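PDB 4EZE: haloacid dehalogenase-like hydrolase from Salmonella enterica subsp. enterica serovar Typhi, which probably hydrolyses O-phosphoserine to serine and phosphate in a magnesium-dependent reaction, the last step of L-serine biosynthesis. Local coordinates for residues G109-D114 with N264-G269. Residues are numbered along the deposited sequence; the frame is centred on the assembly and turned at random.
With NA (sodium ion), chain D.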
ATOM      1  N   GLY A 109       8.663  -6.047  12.635  1.00 49.05           N
ATOM      2  CA  GLY A 109       9.208  -5.997  11.289  1.00 55.17           C
ATOM      3  C   GLY A 109       9.199  -4.615  10.685  1.00 61.72           C
ATOM      4  O   GLY A 109       9.346  -3.601  11.385  1.00 55.60           O
ATOM      5  N   ILE A 110       9.031  -4.586   9.368  1.00 56.15           N
ATOM      6  CA  ILE A 110       8.910  -3.346   8.634  1.00 43.73           C
ATOM      7  C   ILE A 110       7.556  -3.303   7.943  1.00 44.21           C
ATOM      8  O   ILE A 110       7.079  -4.309   7.452  1.00 47.11           O
ATOM      9  CB  ILE A 110       9.931  -3.257   7.499  1.00 51.32           C
ATOM     10  CG1 ILE A 110      11.324  -3.589   7.999  1.00 55.35           C
ATOM     11  CG2 ILE A 110       9.896  -1.863   6.884  1.00 54.97           C
ATOM     12  CD1 ILE A 110      12.289  -3.904   6.879  1.00 69.05           C
ATOM     13  N   ILE A 111       6.956  -2.129   7.877  1.00 54.25           N
ATOM     14  CA  ILE A 111       5.835  -1.941   6.988  1.00 46.31           C
ATOM     15  C   ILE A 111       6.247  -0.842   6.053  1.00 52.50           C
ATOM     16  O   ILE A 111       6.468   0.284   6.505  1.00 43.94           O
ATOM     17  CB  ILE A 111       4.578  -1.503   7.748  1.00 48.66           C
ATOM     18  CG1 ILE A 111       4.304  -2.440   8.913  1.00 55.51           C
ATOM     19  CG2 ILE A 111       3.362  -1.510   6.835  1.00 45.75           C
ATOM     20  CD1 ILE A 111       2.838  -2.493   9.278  1.00 45.16           C
ATOM     21  N   ALA A 112       6.380  -1.174   4.765  1.00 39.02           N
ATOM     22  CA  ALA A 112       6.736  -0.203   3.734  1.00 43.65           C
ATOM     23  C   ALA A 112       5.474   0.240   2.979  1.00 50.28           C
ATOM     24  O   ALA A 112       4.592  -0.584   2.690  1.00 44.50           O
ATOM     25  CB  ALA A 112       7.725  -0.822   2.752  1.00 39.76           C
ATOM     26  N   PHE A 113       5.403   1.527   2.646  1.00 47.19           N
ATOM     27  CA  PHE A 113       4.302   2.071   1.825  1.00 42.86           C
ATOM     28  C   PHE A 113       4.816   2.743   0.557  1.00 45.25           C
ATOM     29  O   PHE A 113       5.741   3.532   0.615  1.00 43.32           O
ATOM     30  CB  PHE A 113       3.559   3.151   2.590  1.00 44.67           C
ATOM     31  CG  PHE A 113       2.857   2.673   3.821  1.00 46.15           C
ATOM     32  CD1 PHE A 113       1.550   2.215   3.750  1.00 43.79           C
ATOM     33  CD2 PHE A 113       3.491   2.722   5.055  1.00 47.06           C
ATOM     34  CE1 PHE A 113       0.889   1.800   4.889  1.00 48.80           C
ATOM     35  CE2 PHE A 113       2.840   2.308   6.198  1.00 53.48           C
ATOM     36  CZ  PHE A 113       1.528   1.850   6.118  1.00 45.08           C
ATOM     37  N   ASP A 114       4.214   2.451  -0.590  1.00 48.76           N
ATOM     38  CA  ASP A 114       4.440   3.281  -1.766  1.00 37.32           C
ATOM     39  C   ASP A 114       3.878   4.660  -1.383  1.00 44.71           C
ATOM     40  O   ASP A 114       3.099   4.758  -0.433  1.00 42.32           O
ATOM     41  CB  ASP A 114       3.667   2.701  -2.964  1.00 39.62           C
ATOM     42  CG  ASP A 114       3.969   3.427  -4.278  1.00 64.62           C
ATOM     43  OD1 ASP A 114       4.900   4.248  -4.300  1.00 45.26           O
ATOM     44  OD2 ASP A 114       3.282   3.168  -5.294  1.00 56.31           O
ATOM     45  N   ASN A 264       8.509 -11.023   8.031  1.00 50.14           N
ATOM     46  CA  ASN A 264       8.086  -9.964   8.955  1.00 47.47           C
ATOM     47  C   ASN A 264       8.021  -8.629   8.239  1.00 46.84           C
ATOM     48  O   ASN A 264       7.898  -7.557   8.864  1.00 51.60           O
ATOM     49  CB  ASN A 264       9.027  -9.890  10.147  1.00 52.95           C
ATOM     50  CG  ASN A 264       8.892 -11.083  11.050  1.00 62.64           C
ATOM     51  OD1 ASN A 264       7.797 -11.424  11.475  1.00 50.56           O
ATOM     52  ND2 ASN A 264      10.002 -11.731  11.341  1.00 58.74           N
ATOM     53  N   ILE A 265       8.154  -8.703   6.917  1.00 48.47           N
ATOM     54  CA  ILE A 265       8.052  -7.515   6.068  1.00 51.56           C
ATOM     55  C   ILE A 265       6.646  -7.375   5.486  1.00 37.74           C
ATOM     56  O   ILE A 265       6.183  -8.229   4.726  1.00 48.76           O
ATOM     57  CB  ILE A 265       9.041  -7.600   4.913  1.00 43.88           C
ATOM     58  CG1 ILE A 265      10.467  -7.665   5.445  1.00 42.15           C
ATOM     59  CG2 ILE A 265       8.904  -6.406   3.969  1.00 43.98           C
ATOM     60  CD1 ILE A 265      11.490  -7.807   4.340  1.00 49.74           C
ATOM     61  N   ILE A 266       5.972  -6.300   5.859  1.00 51.38           N
ATOM     62  CA  ILE A 266       4.723  -5.903   5.215  1.00 37.01           C
ATOM     63  C   ILE A 266       4.991  -4.705   4.256  1.00 47.92           C
ATOM     64  O   ILE A 266       5.614  -3.710   4.649  1.00 47.42           O
ATOM     65  CB  ILE A 266       3.698  -5.506   6.280  1.00 51.72           C
ATOM     66  CG1 ILE A 266       3.334  -6.697   7.169  1.00 40.98           C
ATOM     67  CG2 ILE A 266       2.460  -4.894   5.656  1.00 35.92           C
ATOM     68  CD1 ILE A 266       2.689  -6.251   8.464  1.00 47.98           C
ATOM     69  N   ALA A 267       4.533  -4.817   3.006  1.00 40.34           N
ATOM     70  CA  ALA A 267       4.608  -3.745   1.997  1.00 43.44           C
ATOM     71  C   ALA A 267       3.221  -3.508   1.406  1.00 50.24           C
ATOM     72  O   ALA A 267       2.481  -4.460   1.181  1.00 44.41           O
ATOM     73  CB  ALA A 267       5.571  -4.126   0.890  1.00 37.44           C
ATOM     74  N   CYS A 268       2.871  -2.248   1.164  1.00 50.86           N
ATOM     75  CA  CYS A 268       1.541  -1.875   0.651  1.00 38.80           C
ATOM     76  C   CYS A 268       1.717  -1.030  -0.605  1.00 59.25           C
ATOM     77  O   CYS A 268       2.570  -0.153  -0.640  1.00 38.34           O
ATOM     78  CB  CYS A 268       0.813  -0.982   1.650  1.00 52.96           C
ATOM     79  SG  CYS A 268       0.686  -1.625   3.328  1.00 45.76           S
ATOM     80  N   GLY A 269       0.907  -1.265  -1.630  1.00 41.69           N
ATOM     81  CA  GLY A 269       1.015  -0.494  -2.870  1.00 39.14           C
ATOM     82  C   GLY A 269      -0.240  -0.665  -3.703  1.00 46.27           C
ATOM     83  O   GLY A 269      -1.063  -1.537  -3.419  1.00 38.28           O
TER
HETATM   84 NA    NA D 302       1.636   4.264  -6.357  1.00 56.47          NA
HETATM   85  O   HOH W   1       2.193   3.152  -8.071  1.00 69.23           O
HETATM   86  O   HOH W   2       0.794   5.464  -8.410  1.00 46.75           O
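I111 and I266 stand shoulder to shoulder on one face of the sheet, with their side chains directed alike. In both, CG1 is anti to the carbonyl carbon (chi1 -51° in I111, -64° in I266) and CG2 anti to the backbone N, which brings like branches together across the parallel register: I111 CG2 packs on I266 CG2 at 3.7 Å, and the CD1 methyls of the two residues meet at 3.8 Å. Further along this face, C268 SG approaches the F113 ring obliquely, 3.8 Å from F113 CE1, a sulfur-aromatic contact; F306 and F119 meet the same ring edge-to-face. On the opposite face, A112 and A267 sit next to each other with their CB atoms 4.4 Å apart, while I110 and I265 touch only loosely through CD1 and CG1; helix 244-258 covers this side through L251 and A255.

Between these two layers of side chains the strands run parallel, joined by five backbone hydrogen bonds. The last, from D114 N to C268 O, is nearly straight at 171° and ties down the backbone where strand 110-113 ends. There the D114 carboxylate reaches past the strand end, OD2 binding the sodium ion at 2.2 Å beside two waters, D116 O and D270. Adjacent central strands ending at a metal-binding aspartate, the predicted nucleophile, are characteristic of the Rossmann-like core and active site of HAD phosphatases.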